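Local atomic coordinates of putative Xylose isomerase (Rhodospirillum rubrum, PDB entry 3QXB), a protein that probably acts as a metal-dependent isomerase, holding iron or manganese ions in a TIM barrel like that of xylose isomerase. Residues Met20-Asn25 with Tyr243-Thr248; Gln267-Phe272 with Lys307-Ala312; His231-Cys236 with Tyr276-Gln281; Val24-Ala29 with Asp37-Leu42. All blocks are in the same frame, centred on the assembly; numbering follows the deposited sequence.

Contact 1 of 4, residues Met20-Asn25 with Tyr243-Thr248. With FE (Fe (III) ion), chain E.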
loop_
_atom_site.group_PDB
_atom_site.type_symbol
_atom_site.label_atom_id
_atom_site.label_comp_id
_atom_site.label_asym_id
_atom_site.label_seq_id
_atom_site.Cartn_x
_atom_site.Cartn_y
_atom_site.Cartn_z
HETATM N N MSE A 20 -24.252 -6.200 18.447
HETATM C CA MSE A 20 -23.984 -5.615 17.143
HETATM C C MSE A 20 -23.390 -6.668 16.199
HETATM O O MSE A 20 -22.796 -7.657 16.645
HETATM C CB MSE A 20 -23.055 -4.394 17.270
HETATM C CG MSE A 20 -21.624 -4.674 17.845
HETATM SE SE MSE A 20 -20.515 -3.115 18.263
HETATM C CE MSE A 20 -19.561 -3.931 19.718
ATOM N N LYS A 21 -23.564 -6.451 14.893
ATOM C CA LYS A 21 -23.157 -7.406 13.889
ATOM C C LYS A 21 -21.703 -7.091 13.583
ATOM O O LYS A 21 -21.383 -6.120 12.904
ATOM C CB LYS A 21 -24.022 -7.314 12.619
ATOM C CG LYS A 21 -23.662 -8.356 11.532
ATOM C CD LYS A 21 -24.522 -8.140 10.313
ATOM C CE LYS A 21 -24.205 -9.051 9.156
ATOM N NZ LYS A 21 -24.794 -8.520 7.890
ATOM N N LEU A 22 -20.830 -7.915 14.129
ATOM C CA LEU A 22 -19.418 -7.748 13.931
ATOM C C LEU A 22 -18.967 -8.599 12.763
ATOM O O LEU A 22 -19.464 -9.726 12.567
ATOM C CB LEU A 22 -18.645 -8.185 15.173
ATOM C CG LEU A 22 -18.889 -7.410 16.456
ATOM C CD1 LEU A 22 -18.180 -8.151 17.605
ATOM C CD2 LEU A 22 -18.428 -5.955 16.322
ATOM N N GLY A 23 -18.014 -8.054 12.006
ATOM C CA GLY A 23 -17.363 -8.781 10.957
ATOM C C GLY A 23 -15.861 -8.440 10.937
ATOM O O GLY A 23 -15.397 -7.597 11.717
ATOM N N VAL A 24 -15.090 -9.087 10.068
ATOM C CA VAL A 24 -13.691 -8.700 9.901
ATOM C C VAL A 24 -13.274 -8.475 8.451
ATOM O O VAL A 24 -13.606 -9.245 7.574
ATOM C CB VAL A 24 -12.760 -9.722 10.638
ATOM C CG1 VAL A 24 -12.880 -11.152 10.039
ATOM C CG2 VAL A 24 -11.324 -9.215 10.654
ATOM N N ASN A 25 -12.538 -7.394 8.201
ATOM C CA ASN A 25 -11.864 -7.201 6.942
ATOM C C ASN A 25 -10.509 -7.913 7.063
ATOM O O ASN A 25 -9.781 -7.773 8.042
ATOM C CB ASN A 25 -11.729 -5.702 6.629
ATOM C CG ASN A 25 -10.930 -5.432 5.388
ATOM O OD1 ASN A 25 -9.786 -5.804 5.313
ATOM N ND2 ASN A 25 -11.549 -4.799 4.379
ATOM N N TYR A 243 -20.052 -0.642 7.588
ATOM C CA TYR A 243 -19.063 0.182 8.267
ATOM C C TYR A 243 -17.701 -0.501 8.362
ATOM O O TYR A 243 -17.608 -1.733 8.324
ATOM C CB TYR A 243 -19.519 0.467 9.681
ATOM C CG TYR A 243 -20.840 1.183 9.808
ATOM C CD1 TYR A 243 -22.022 0.493 9.725
ATOM C CD2 TYR A 243 -20.903 2.552 10.071
ATOM C CE1 TYR A 243 -23.246 1.155 9.848
ATOM C CE2 TYR A 243 -22.118 3.212 10.192
ATOM C CZ TYR A 243 -23.294 2.505 10.076
ATOM O OH TYR A 243 -24.555 3.103 10.218
ATOM N N HIS A 244 -16.651 0.316 8.513
ATOM C CA HIS A 244 -15.383 -0.159 9.038
ATOM C C HIS A 244 -15.281 0.399 10.447
ATOM O O HIS A 244 -15.570 1.589 10.685
ATOM C CB HIS A 244 -14.189 0.331 8.243
ATOM C CG HIS A 244 -14.052 -0.320 6.912
ATOM N ND1 HIS A 244 -13.315 0.233 5.884
ATOM C CD2 HIS A 244 -14.551 -1.487 6.445
ATOM C CE1 HIS A 244 -13.407 -0.559 4.826
ATOM N NE2 HIS A 244 -14.153 -1.604 5.140
ATOM N N ILE A 245 -14.877 -0.452 11.368
ATOM C CA ILE A 245 -14.634 -0.025 12.732
ATOM C C ILE A 245 -13.133 -0.181 13.017
ATOM O O ILE A 245 -12.499 -1.103 12.548
ATOM C CB ILE A 245 -15.530 -0.774 13.754
ATOM C CG1 ILE A 245 -15.284 -2.282 13.763
ATOM C CG2 ILE A 245 -17.062 -0.449 13.535
ATOM C CD1 ILE A 245 -16.018 -3.010 14.922
ATOM N N GLN A 246 -12.602 0.737 13.824
ATOM C CA GLN A 246 -11.209 0.748 14.263
ATOM C C GLN A 246 -11.131 1.613 15.508
ATOM O O GLN A 246 -12.064 2.364 15.815
ATOM C CB GLN A 246 -10.309 1.369 13.202
ATOM C CG GLN A 246 -10.963 2.601 12.527
ATOM C CD GLN A 246 -9.940 3.593 12.013
ATOM O OE1 GLN A 246 -9.041 4.019 12.761
ATOM N NE2 GLN A 246 -10.080 3.996 10.755
ATOM N N GLN A 247 -10.024 1.494 16.226
ATOM C CA GLN A 247 -9.753 2.342 17.359
ATOM C C GLN A 247 -8.879 3.472 16.857
ATOM O O GLN A 247 -8.057 3.302 15.936
ATOM C CB GLN A 247 -9.117 1.540 18.517
ATOM C CG GLN A 247 -8.912 2.249 19.820
ATOM C CD GLN A 247 -10.166 2.851 20.440
ATOM O OE1 GLN A 247 -10.682 3.835 19.942
ATOM N NE2 GLN A 247 -10.601 2.308 21.583
ATOM N N THR A 248 -9.121 4.652 17.412
ATOM C CA THR A 248 -8.427 5.833 16.959
ATOM C C THR A 248 -8.447 6.895 18.058
ATOM O O THR A 248 -9.293 6.839 18.944
ATOM C CB THR A 248 -9.099 6.385 15.682
ATOM O OG1 THR A 248 -8.430 7.569 15.260
ATOM C CG2 THR A 248 -10.600 6.680 15.945
HETATM FE FE FE E . -11.683 1.778 5.887
HETATM O O HOH W 1 -9.610 2.735 5.471
HETATM O O HOH W 2 -11.039 0.813 3.925
#

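Contact 2 of 4, residues Gln267-Phe272 with Lys307-Ala312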
loop_
_atom_site.group_PDB
_atom_site.type_symbol
_atom_site.label_atom_id
_atom_site.label_comp_id
_atom_site.label_asym_id
_atom_site.label_seq_id
_atom_site.Cartn_x
_atom_site.Cartn_y
_atom_site.Cartn_z
ATOM N N GLN A 267 -18.107 -0.151 23.683
ATOM C CA GLN A 267 -19.437 0.248 24.158
ATOM C C GLN A 267 -20.072 1.397 23.368
ATOM O O GLN A 267 -21.301 1.452 23.253
ATOM C CB GLN A 267 -19.418 0.635 25.648
ATOM C CG GLN A 267 -20.839 0.770 26.227
ATOM C CD GLN A 267 -21.641 -0.516 26.126
ATOM O OE1 GLN A 267 -21.115 -1.602 26.363
ATOM N NE2 GLN A 267 -22.919 -0.405 25.777
ATOM N N ARG A 268 -19.248 2.334 22.897
ATOM C CA ARG A 268 -19.736 3.438 22.077
ATOM C C ARG A 268 -20.298 2.893 20.738
ATOM O O ARG A 268 -21.378 3.286 20.296
ATOM C CB ARG A 268 -18.614 4.463 21.861
ATOM C CG ARG A 268 -18.925 5.541 20.831
ATOM C CD ARG A 268 -17.684 6.327 20.419
ATOM N NE ARG A 268 -18.057 7.486 19.613
ATOM C CZ ARG A 268 -17.284 8.533 19.331
ATOM N NH1 ARG A 268 -16.048 8.640 19.802
ATOM N NH2 ARG A 268 -17.777 9.511 18.573
ATOM N N LEU A 269 -19.561 1.981 20.120
ATOM C CA LEU A 269 -20.042 1.259 18.945
ATOM C C LEU A 269 -21.362 0.534 19.219
ATOM O O LEU A 269 -22.289 0.666 18.444
ATOM C CB LEU A 269 -18.986 0.272 18.412
ATOM C CG LEU A 269 -17.638 0.786 17.870
ATOM C CD1 LEU A 269 -16.753 -0.418 17.521
ATOM C CD2 LEU A 269 -17.816 1.679 16.610
ATOM N N GLN A 270 -21.483 -0.193 20.328
ATOM C CA GLN A 270 -22.738 -0.891 20.637
ATOM C C GLN A 270 -23.907 0.081 20.908
ATOM O O GLN A 270 -25.035 -0.176 20.505
ATOM C CB GLN A 270 -22.536 -1.834 21.818
ATOM C CG GLN A 270 -23.767 -2.622 22.199
ATOM C CD GLN A 270 -24.164 -3.598 21.123
ATOM O OE1 GLN A 270 -23.379 -4.461 20.733
ATOM N NE2 GLN A 270 -25.379 -3.471 20.629
ATOM N N ASP A 271 -23.619 1.202 21.558
ATOM C CA ASP A 271 -24.629 2.234 21.801
ATOM C C ASP A 271 -25.125 2.888 20.498
ATOM O O ASP A 271 -26.296 3.235 20.384
ATOM C CB ASP A 271 -24.102 3.323 22.755
ATOM C CG ASP A 271 -23.899 2.830 24.179
ATOM O OD1 ASP A 271 -24.525 1.817 24.589
ATOM O OD2 ASP A 271 -23.121 3.497 24.897
ATOM N N PHE A 272 -24.230 3.071 19.545
ATOM C CA PHE A 272 -24.590 3.599 18.241
ATOM C C PHE A 272 -25.445 2.590 17.510
ATOM O O PHE A 272 -26.500 2.936 16.954
ATOM C CB PHE A 272 -23.338 3.895 17.438
ATOM C CG PHE A 272 -23.605 4.430 16.078
ATOM C CD1 PHE A 272 -23.654 5.789 15.862
ATOM C CD2 PHE A 272 -23.751 3.569 14.998
ATOM C CE1 PHE A 272 -23.878 6.318 14.590
ATOM C CE2 PHE A 272 -23.980 4.078 13.702
ATOM C CZ PHE A 272 -24.061 5.470 13.509
ATOM N N LYS A 307 -12.331 -10.155 21.268
ATOM C CA LYS A 307 -12.903 -10.371 22.614
ATOM C C LYS A 307 -13.404 -9.064 23.226
ATOM O O LYS A 307 -14.472 -9.050 23.810
ATOM C CB LYS A 307 -11.923 -11.046 23.572
ATOM C CG LYS A 307 -11.960 -12.571 23.571
ATOM C CD LYS A 307 -11.057 -13.160 24.703
ATOM C CE LYS A 307 -10.245 -14.360 24.183
ATOM N N ALA A 308 -12.643 -7.976 23.053
ATOM C CA ALA A 308 -13.017 -6.667 23.589
ATOM C C ALA A 308 -14.311 -6.193 22.941
ATOM O O ALA A 308 -15.205 -5.712 23.631
ATOM C CB ALA A 308 -11.892 -5.635 23.365
ATOM N N LEU A 309 -14.420 -6.350 21.624
ATOM C CA LEU A 309 -15.630 -5.945 20.886
ATOM C C LEU A 309 -16.848 -6.765 21.316
ATOM O O LEU A 309 -17.943 -6.218 21.569
ATOM C CB LEU A 309 -15.418 -6.072 19.376
ATOM C CG LEU A 309 -14.580 -5.005 18.671
ATOM C CD1 LEU A 309 -14.169 -5.487 17.260
ATOM C CD2 LEU A 309 -15.305 -3.653 18.635
ATOM N N LYS A 310 -16.670 -8.077 21.431
ATOM C CA LYS A 310 -17.786 -8.945 21.896
ATOM C C LYS A 310 -18.236 -8.675 23.336
ATOM O O LYS A 310 -19.366 -9.008 23.686
ATOM C CB LYS A 310 -17.414 -10.423 21.752
ATOM C CG LYS A 310 -17.393 -10.910 20.296
ATOM C CD LYS A 310 -16.735 -12.261 20.197
ATOM C CE LYS A 310 -17.085 -12.976 18.910
ATOM N NZ LYS A 310 -16.589 -14.379 19.027
ATOM N N ALA A 311 -17.366 -8.055 24.133
ATOM C CA ALA A 311 -17.618 -7.723 25.523
ATOM C C ALA A 311 -18.570 -6.543 25.727
ATOM O O ALA A 311 -19.024 -6.310 26.843
ATOM C CB ALA A 311 -16.228 -7.449 26.249
ATOM N N ALA A 312 -18.873 -5.794 24.671
ATOM C CA ALA A 312 -19.782 -4.655 24.766
ATOM C C ALA A 312 -21.195 -5.097 25.156
ATOM O O ALA A 312 -21.609 -6.217 24.874
ATOM C CB ALA A 312 -19.801 -3.880 23.472
HETATM O O HOH W 3 -20.823 -6.778 20.844
#

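Contact 3 of 4, residues His231-Cys236 with Tyr276-Gln281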
loop_
_atom_site.group_PDB
_atom_site.type_symbol
_atom_site.label_atom_id
_atom_site.label_comp_id
_atom_site.label_asym_id
_atom_site.label_seq_id
_atom_site.Cartn_x
_atom_site.Cartn_y
_atom_site.Cartn_z
ATOM N N HIS A 231 -23.704 13.059 13.008
ATOM C CA HIS A 231 -23.763 13.965 11.863
ATOM C C HIS A 231 -23.840 13.152 10.564
ATOM O O HIS A 231 -24.484 13.551 9.601
ATOM C CB HIS A 231 -22.539 14.894 11.866
ATOM C CG HIS A 231 -22.418 15.742 10.641
ATOM N ND1 HIS A 231 -23.297 16.764 10.359
ATOM C CD2 HIS A 231 -21.511 15.727 9.629
ATOM C CE1 HIS A 231 -22.955 17.323 9.209
ATOM N NE2 HIS A 231 -21.876 16.716 8.747
ATOM N N TRP A 232 -23.186 11.991 10.554
ATOM C CA TRP A 232 -23.206 11.115 9.378
ATOM C C TRP A 232 -24.611 10.516 9.223
ATOM O O TRP A 232 -25.167 10.516 8.115
ATOM C CB TRP A 232 -22.071 10.084 9.450
ATOM C CG TRP A 232 -20.814 10.690 8.931
ATOM C CD1 TRP A 232 -19.961 11.501 9.602
ATOM C CD2 TRP A 232 -20.314 10.600 7.587
ATOM N NE1 TRP A 232 -18.951 11.918 8.766
ATOM C CE2 TRP A 232 -19.148 11.372 7.523
ATOM C CE3 TRP A 232 -20.758 9.947 6.430
ATOM C CZ2 TRP A 232 -18.399 11.494 6.364
ATOM C CZ3 TRP A 232 -20.019 10.073 5.262
ATOM C CH2 TRP A 232 -18.853 10.844 5.238
HETATM N N MSE A 233 -25.219 10.070 10.314
HETATM C CA MSE A 233 -26.601 9.584 10.227
HETATM C C MSE A 233 -27.584 10.702 9.827
HETATM O O MSE A 233 -28.495 10.465 9.029
HETATM C CB MSE A 233 -27.044 8.921 11.530
HETATM C CG MSE A 233 -26.217 7.679 11.897
HETATM SE SE MSE A 233 -26.003 6.403 10.472
HETATM C CE MSE A 233 -27.130 4.970 11.131
ATOM N N ASP A 234 -27.397 11.911 10.355
ATOM C CA ASP A 234 -28.292 13.023 9.997
ATOM C C ASP A 234 -28.321 13.288 8.488
ATOM O O ASP A 234 -29.368 13.494 7.907
ATOM C CB ASP A 234 -27.913 14.310 10.732
ATOM C CG ASP A 234 -28.141 14.220 12.245
ATOM O OD1 ASP A 234 -28.961 13.378 12.688
ATOM O OD2 ASP A 234 -27.467 14.979 12.990
ATOM N N LEU A 235 -27.170 13.247 7.836
ATOM C CA LEU A 235 -27.112 13.586 6.425
ATOM C C LEU A 235 -27.177 12.349 5.493
ATOM O O LEU A 235 -27.588 12.462 4.335
ATOM C CB LEU A 235 -25.847 14.423 6.160
ATOM C CG LEU A 235 -25.756 15.805 6.825
ATOM C CD1 LEU A 235 -24.616 16.552 6.155
ATOM C CD2 LEU A 235 -27.095 16.641 6.809
ATOM N N CYS A 236 -26.764 11.179 5.986
ATOM C CA CYS A 236 -26.521 10.006 5.117
ATOM C C CYS A 236 -27.165 8.674 5.534
ATOM O O CYS A 236 -27.010 7.697 4.840
ATOM C CB CYS A 236 -25.017 9.791 4.970
ATOM S SG CYS A 236 -24.117 11.175 4.216
ATOM N N TYR A 276 -29.524 3.480 16.558
ATOM C CA TYR A 276 -30.019 3.581 15.192
ATOM C C TYR A 276 -30.726 2.314 14.695
ATOM O O TYR A 276 -31.036 2.208 13.518
ATOM C CB TYR A 276 -28.868 4.024 14.271
ATOM C CG TYR A 276 -28.501 5.468 14.518
ATOM C CD1 TYR A 276 -29.317 6.502 14.034
ATOM C CD2 TYR A 276 -27.396 5.810 15.284
ATOM C CE1 TYR A 276 -29.014 7.836 14.287
ATOM C CE2 TYR A 276 -27.087 7.141 15.543
ATOM C CZ TYR A 276 -27.908 8.146 15.040
ATOM O OH TYR A 276 -27.597 9.455 15.258
ATOM N N ALA A 277 -30.992 1.364 15.591
ATOM C CA ALA A 277 -31.698 0.133 15.244
ATOM C C ALA A 277 -31.039 -0.593 14.061
ATOM O O ALA A 277 -31.720 -1.070 13.171
ATOM C CB ALA A 277 -33.191 0.455 14.922
ATOM N N LEU A 278 -29.715 -0.668 14.027
ATOM C CA LEU A 278 -29.065 -1.278 12.879
ATOM C C LEU A 278 -29.352 -2.781 12.925
ATOM O O LEU A 278 -29.643 -3.316 14.000
ATOM C CB LEU A 278 -27.570 -0.988 12.903
ATOM C CG LEU A 278 -27.120 0.475 12.846
ATOM C CD1 LEU A 278 -25.578 0.511 12.657
ATOM C CD2 LEU A 278 -27.820 1.224 11.739
ATOM N N THR A 279 -29.276 -3.443 11.770
ATOM C CA THR A 279 -29.621 -4.867 11.658
ATOM C C THR A 279 -28.599 -5.657 10.863
ATOM O O THR A 279 -27.971 -6.572 11.398
ATOM C CB THR A 279 -30.969 -5.059 10.971
ATOM O OG1 THR A 279 -30.995 -4.299 9.757
ATOM C CG2 THR A 279 -32.131 -4.608 11.904
ATOM N N ASP A 280 -28.447 -5.326 9.585
ATOM C CA ASP A 280 -27.510 -6.065 8.711
ATOM C C ASP A 280 -26.319 -5.238 8.253
ATOM O O ASP A 280 -25.494 -5.737 7.455
ATOM C CB ASP A 280 -28.230 -6.744 7.515
ATOM C CG ASP A 280 -28.823 -5.762 6.532
ATOM O OD1 ASP A 280 -28.618 -4.546 6.692
ATOM O OD2 ASP A 280 -29.511 -6.217 5.586
ATOM N N GLN A 281 -26.163 -4.023 8.798
ATOM C CA GLN A 281 -25.076 -3.136 8.346
ATOM C C GLN A 281 -23.780 -3.409 9.093
ATOM O O GLN A 281 -23.407 -2.691 10.016
ATOM C CB GLN A 281 -25.491 -1.676 8.470
ATOM C CG GLN A 281 -26.749 -1.371 7.721
ATOM C CD GLN A 281 -27.990 -1.514 8.587
ATOM O OE1 GLN A 281 -27.993 -2.254 9.576
ATOM N NE2 GLN A 281 -29.042 -0.800 8.220
#

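Contact 4 of 4, residues Val24-Ala29 with Asp37-Leu42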
loop_
_atom_site.group_PDB
_atom_site.type_symbol
_atom_site.label_atom_id
_atom_site.label_comp_id
_atom_site.label_asym_id
_atom_site.label_seq_id
_atom_site.Cartn_x
_atom_site.Cartn_y
_atom_site.Cartn_z
ATOM N N VAL A 24 -15.090 -9.087 10.068
ATOM C CA VAL A 24 -13.691 -8.700 9.901
ATOM C C VAL A 24 -13.274 -8.475 8.451
ATOM O O VAL A 24 -13.606 -9.245 7.574
ATOM C CB VAL A 24 -12.760 -9.722 10.638
ATOM C CG1 VAL A 24 -12.880 -11.152 10.039
ATOM C CG2 VAL A 24 -11.324 -9.215 10.654
ATOM N N ASN A 25 -12.538 -7.394 8.201
ATOM C CA ASN A 25 -11.864 -7.201 6.942
ATOM C C ASN A 25 -10.509 -7.913 7.063
ATOM O O ASN A 25 -9.781 -7.773 8.042
ATOM C CB ASN A 25 -11.729 -5.702 6.629
ATOM C CG ASN A 25 -10.930 -5.432 5.388
ATOM O OD1 ASN A 25 -9.786 -5.804 5.313
ATOM N ND2 ASN A 25 -11.549 -4.799 4.379
ATOM N N LEU A 26 -10.181 -8.673 6.035
ATOM C CA LEU A 26 -8.989 -9.526 6.025
ATOM C C LEU A 26 -7.673 -8.777 5.909
ATOM O O LEU A 26 -6.601 -9.418 5.881
ATOM C CB LEU A 26 -9.131 -10.582 4.921
ATOM C CG LEU A 26 -10.301 -11.545 5.157
ATOM C CD1 LEU A 26 -10.393 -12.565 4.049
ATOM C CD2 LEU A 26 -10.185 -12.237 6.498
ATOM N N CYS A 27 -7.709 -7.441 5.891
ATOM C CA CYS A 27 -6.460 -6.628 5.879
ATOM C C CYS A 27 -5.447 -7.032 6.963
ATOM O O CYS A 27 -4.239 -6.930 6.764
ATOM C CB CYS A 27 -6.763 -5.138 6.029
ATOM S SG CYS A 27 -7.657 -4.755 7.524
ATOM N N PHE A 28 -5.926 -7.507 8.109
ATOM C CA PHE A 28 -5.027 -7.869 9.202
ATOM C C PHE A 28 -4.150 -9.060 8.846
ATOM O O PHE A 28 -3.116 -9.255 9.489
ATOM C CB PHE A 28 -5.843 -8.227 10.467
ATOM C CG PHE A 28 -6.416 -9.622 10.424
ATOM C CD1 PHE A 28 -7.665 -9.862 9.853
ATOM C CD2 PHE A 28 -5.705 -10.697 10.919
ATOM C CE1 PHE A 28 -8.176 -11.153 9.801
ATOM C CE2 PHE A 28 -6.213 -11.989 10.865
ATOM C CZ PHE A 28 -7.436 -12.216 10.286
ATOM N N ALA A 29 -4.550 -9.848 7.831
ATOM C CA ALA A 29 -3.885 -11.098 7.419
ATOM C C ALA A 29 -2.960 -10.963 6.230
ATOM O O ALA A 29 -2.279 -11.928 5.844
ATOM C CB ALA A 29 -4.929 -12.191 7.114
ATOM N N ASP A 37 -7.619 -22.440 3.722
ATOM C CA ASP A 37 -8.241 -23.109 4.825
ATOM C C ASP A 37 -7.679 -22.663 6.184
ATOM O O ASP A 37 -8.410 -22.676 7.154
ATOM C CB ASP A 37 -8.110 -24.622 4.686
ATOM C CG ASP A 37 -9.016 -25.195 3.620
ATOM O OD1 ASP A 37 -10.218 -24.799 3.482
ATOM O OD2 ASP A 37 -8.524 -26.098 2.943
ATOM N N ARG A 38 -6.400 -22.277 6.255
ATOM C CA ARG A 38 -5.829 -21.794 7.537
ATOM C C ARG A 38 -6.455 -20.438 7.863
ATOM O O ARG A 38 -6.785 -20.184 9.021
ATOM C CB ARG A 38 -4.281 -21.670 7.479
ATOM C CG ARG A 38 -3.592 -20.577 8.431
ATOM C CD ARG A 38 -3.044 -21.052 9.840
ATOM N NE ARG A 38 -3.792 -20.538 11.021
ATOM C CZ ARG A 38 -3.277 -20.262 12.243
ATOM N NH1 ARG A 38 -1.970 -20.401 12.504
ATOM N NH2 ARG A 38 -4.071 -19.808 13.219
ATOM N N LEU A 39 -6.619 -19.583 6.849
ATOM C CA LEU A 39 -7.221 -18.238 7.056
ATOM C C LEU A 39 -8.664 -18.362 7.517
ATOM O O LEU A 39 -9.067 -17.758 8.515
ATOM C CB LEU A 39 -7.121 -17.328 5.815
ATOM C CG LEU A 39 -7.465 -15.831 5.976
ATOM C CD1 LEU A 39 -6.811 -15.173 7.194
ATOM C CD2 LEU A 39 -7.158 -15.003 4.740
ATOM N N ALA A 40 -9.430 -19.168 6.798
ATOM C CA ALA A 40 -10.830 -19.471 7.158
ATOM C C ALA A 40 -10.946 -20.018 8.579
ATOM O O ALA A 40 -11.830 -19.638 9.307
ATOM C CB ALA A 40 -11.448 -20.453 6.143
ATOM N N GLY A 41 -10.050 -20.906 8.971
ATOM C CA GLY A 41 -10.082 -21.500 10.308
ATOM C C GLY A 41 -9.711 -20.504 11.400
ATOM O O GLY A 41 -10.258 -20.516 12.479
ATOM N N LEU A 42 -8.776 -19.634 11.101
ATOM C CA LEU A 42 -8.395 -18.536 11.969
ATOM C C LEU A 42 -9.564 -17.576 12.239
ATOM O O LEU A 42 -9.767 -17.170 13.365
ATOM C CB LEU A 42 -7.258 -17.775 11.317
ATOM C CG LEU A 42 -6.515 -16.719 12.119
ATOM C CD1 LEU A 42 -5.208 -16.403 11.420
ATOM C CD2 LEU A 42 -7.313 -15.468 12.324
#

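Contact 1 of 4, residues Met20-Asn25 with Tyr243-Thr248
Ile245 and Leu22 meet on the outer face of a TIM-barrel sheet, beneath the helices, Ile245 on strand 240-245 and Leu22 on strand 22-25. These are the seventh and first of eight parallel strands; the eighth, 283-285, lies between them, so the two meet through side chains and share no hydrogen bond. CG1 of Ile245 stands between its backbone N and carbonyl carbon (chi1 62°), which carries CD1 to 4.1 Å from CD2 of Leu22, the two side chains crossing nearly at right angles. Leu309 of helix 295-310 packs on both. On the inner side of the same strands the chemistry is polar. The amide of Asn25 stands almost perpendicular to the imidazole of His244, with planes 86° apart, and its ND2 lies 4.2 Å from His244 NE2, too far to bond directly. Gln53 links them instead: its OE1 is hydrogen-bonded to both nitrogens and, with the metal bond on ND1, would hold the ring in its rotation. Asn25 OD1 is bonded to Cys27 N. The other ring nitrogen serves the metal site, which Glu178, Asp213, Glu286 and two waters complete and which manganese can also occupy: His244 ND1 binds the iron ion at 2.2 Å.

Contact 2 of 4, residues Gln267-Phe272 with Lys307-Ala312
Gln270 OE1 has two partners, the backbone N of Met20 near the start of the chain and, more weakly, a water 3.5 Å away. That water also donates to Leu309 O at 3.0 Å, a carbonyl near the C-terminal end of helix 295-310, and so forms a thin polar bridge where the two segments share no direct hydrogen bond. A turn at chi2 of Gln270 (66°) bends the chain so that the amide reaches toward Met20 N while CB stays on Ala312 CB, 3.8 Å away. Ala312 has more surface buried here than any other residue of the two segments. Helices 266-275 and 295-310 are the last two of the TIM barrel, following its seventh and eighth strands, and they are neighbours in the outer layer that surrounds the sheet. Toward the barrel the contact becomes apolar: Leu269 CD1 reaches Leu309 CD2 at 3.7 Å, and both leucines also rest on Ile245 of strand 240-245. On the outer side both ends of the Gln267 amide are bonded. Its OE1 lies 3.7 Å from Ala312 CA and accepts from the backbone N of Ser313, while NE2 donates within the amide plane to Asp271 OD1 at 3.0 Å (154° at the hydrogen), meeting the carboxylate from above its plane.

Contact 3 of 4, residues His231-Cys236 with Tyr276-Gln281
At Tyr276 the chain leaves helix 266-275, with Tyr276 CA 8.5 Å from Met233 CA, and Ala277 with its positive phi (53°) closes the helix in a Schellman motif, Leu278 N bonding back to Trp273 O and Ala277 N to Asp274 O. The turn presents Tyr276 and Leu278 to helix 229-236, where Met233, modelled as selenomethionine, receives them. Met233 and Tyr276 slide past each other in opposite directions, Met233 lying over one face of the ring. Met233 CB lies by the hydroxyl end, 3.6 Å from Tyr276 CE1. Its CG sits over the middle of the ring, 3.6 Å from the centroid and 12° off the normal, a CH-pi contact. A bend at chi2 (-49°) then lifts SE to 4.9 Å from the same centroid, a more distant Met-aromatic contact above the face. In TIM-barrel terms the contact ties the helix that precedes strand 240-245 to the loop that leads from helix 266-275 into strand 283-285, on the outside of the sheet and away from the metals. The chain of Met233 folds back at its end, so that CE comes down to 3.7 Å from Tyr276 CG while also touching Leu278 CD2 at 3.9 Å. Phe272 packs against all three side chains. Tyr276 OH is hydrogen-bonded to Asp230 of helix 229-236. Within the loop, Gln281 OE1 accepts from Thr279 N at 2.8 Å.

Contact 4 of 4, residues Val24-Ala29 with Asp37-Leu42
Leu39 and Leu42 both send CG anti to the backbone N (chi1 -169° and -170°), and Phe28 sets its ring between its own N and carbonyl carbon (chi1 79°), which brings the three side chains together. They join the 3-10 turn that follows the first strand of the TIM barrel, 22-25, to helix 36-46, in the opening half of the beta-alpha-beta unit completed by strand 51-55. Past the strand an Asx turn at Asn25 redirects the chain, and the 3-10 turn follows with Ala29 N bonded to Leu26 O. Leu26 and Ala29 point to the helix, the end of the Phe28 ring reaches it, and the contact is wholly apolar. Leu39 divides its two methyls, CD2 lying 4.1 Å from Leu26 CD1 while CD1 faces Ala29. Leu42 approaches the ring at its edge, CD2 standing 3.8 Å from Phe28 CZ. Phe79 of helix 65-81 covers Leu26 and Leu39 as well, and Met302 of helix 295-310 packs on Phe28. Ala29 is wedged in between: its CB lies 3.9 Å above the plane of the Phe28 ring, over the centre, and 3.5 Å from Leu39 CD1.

Overall arrangement
The four contacts illustrate how a TIM barrel changes chemistry with depth. Contact 1 lies closest to the chain's centre, spans both sides of the sheet and is the one that holds a metal ligand; contacts 2, 3 and 4 belong to the layer between sheet and helices, all buried. Contacts 1 and 4 share strand 22-25, Asn25 at its end facing the metal-binding His244 and the turn beyond packing on a helix. Tyr243 of contact 1 touches contacts 2 and 3, Met20 touches contact 2 and Lys21 contact 3; Phe272 of contact 2 packs on Met233 of contact 3. Contact 4 touches neither contact 2 nor 3. A water bridge marks contact 2, aromatic-selenium packing contact 3.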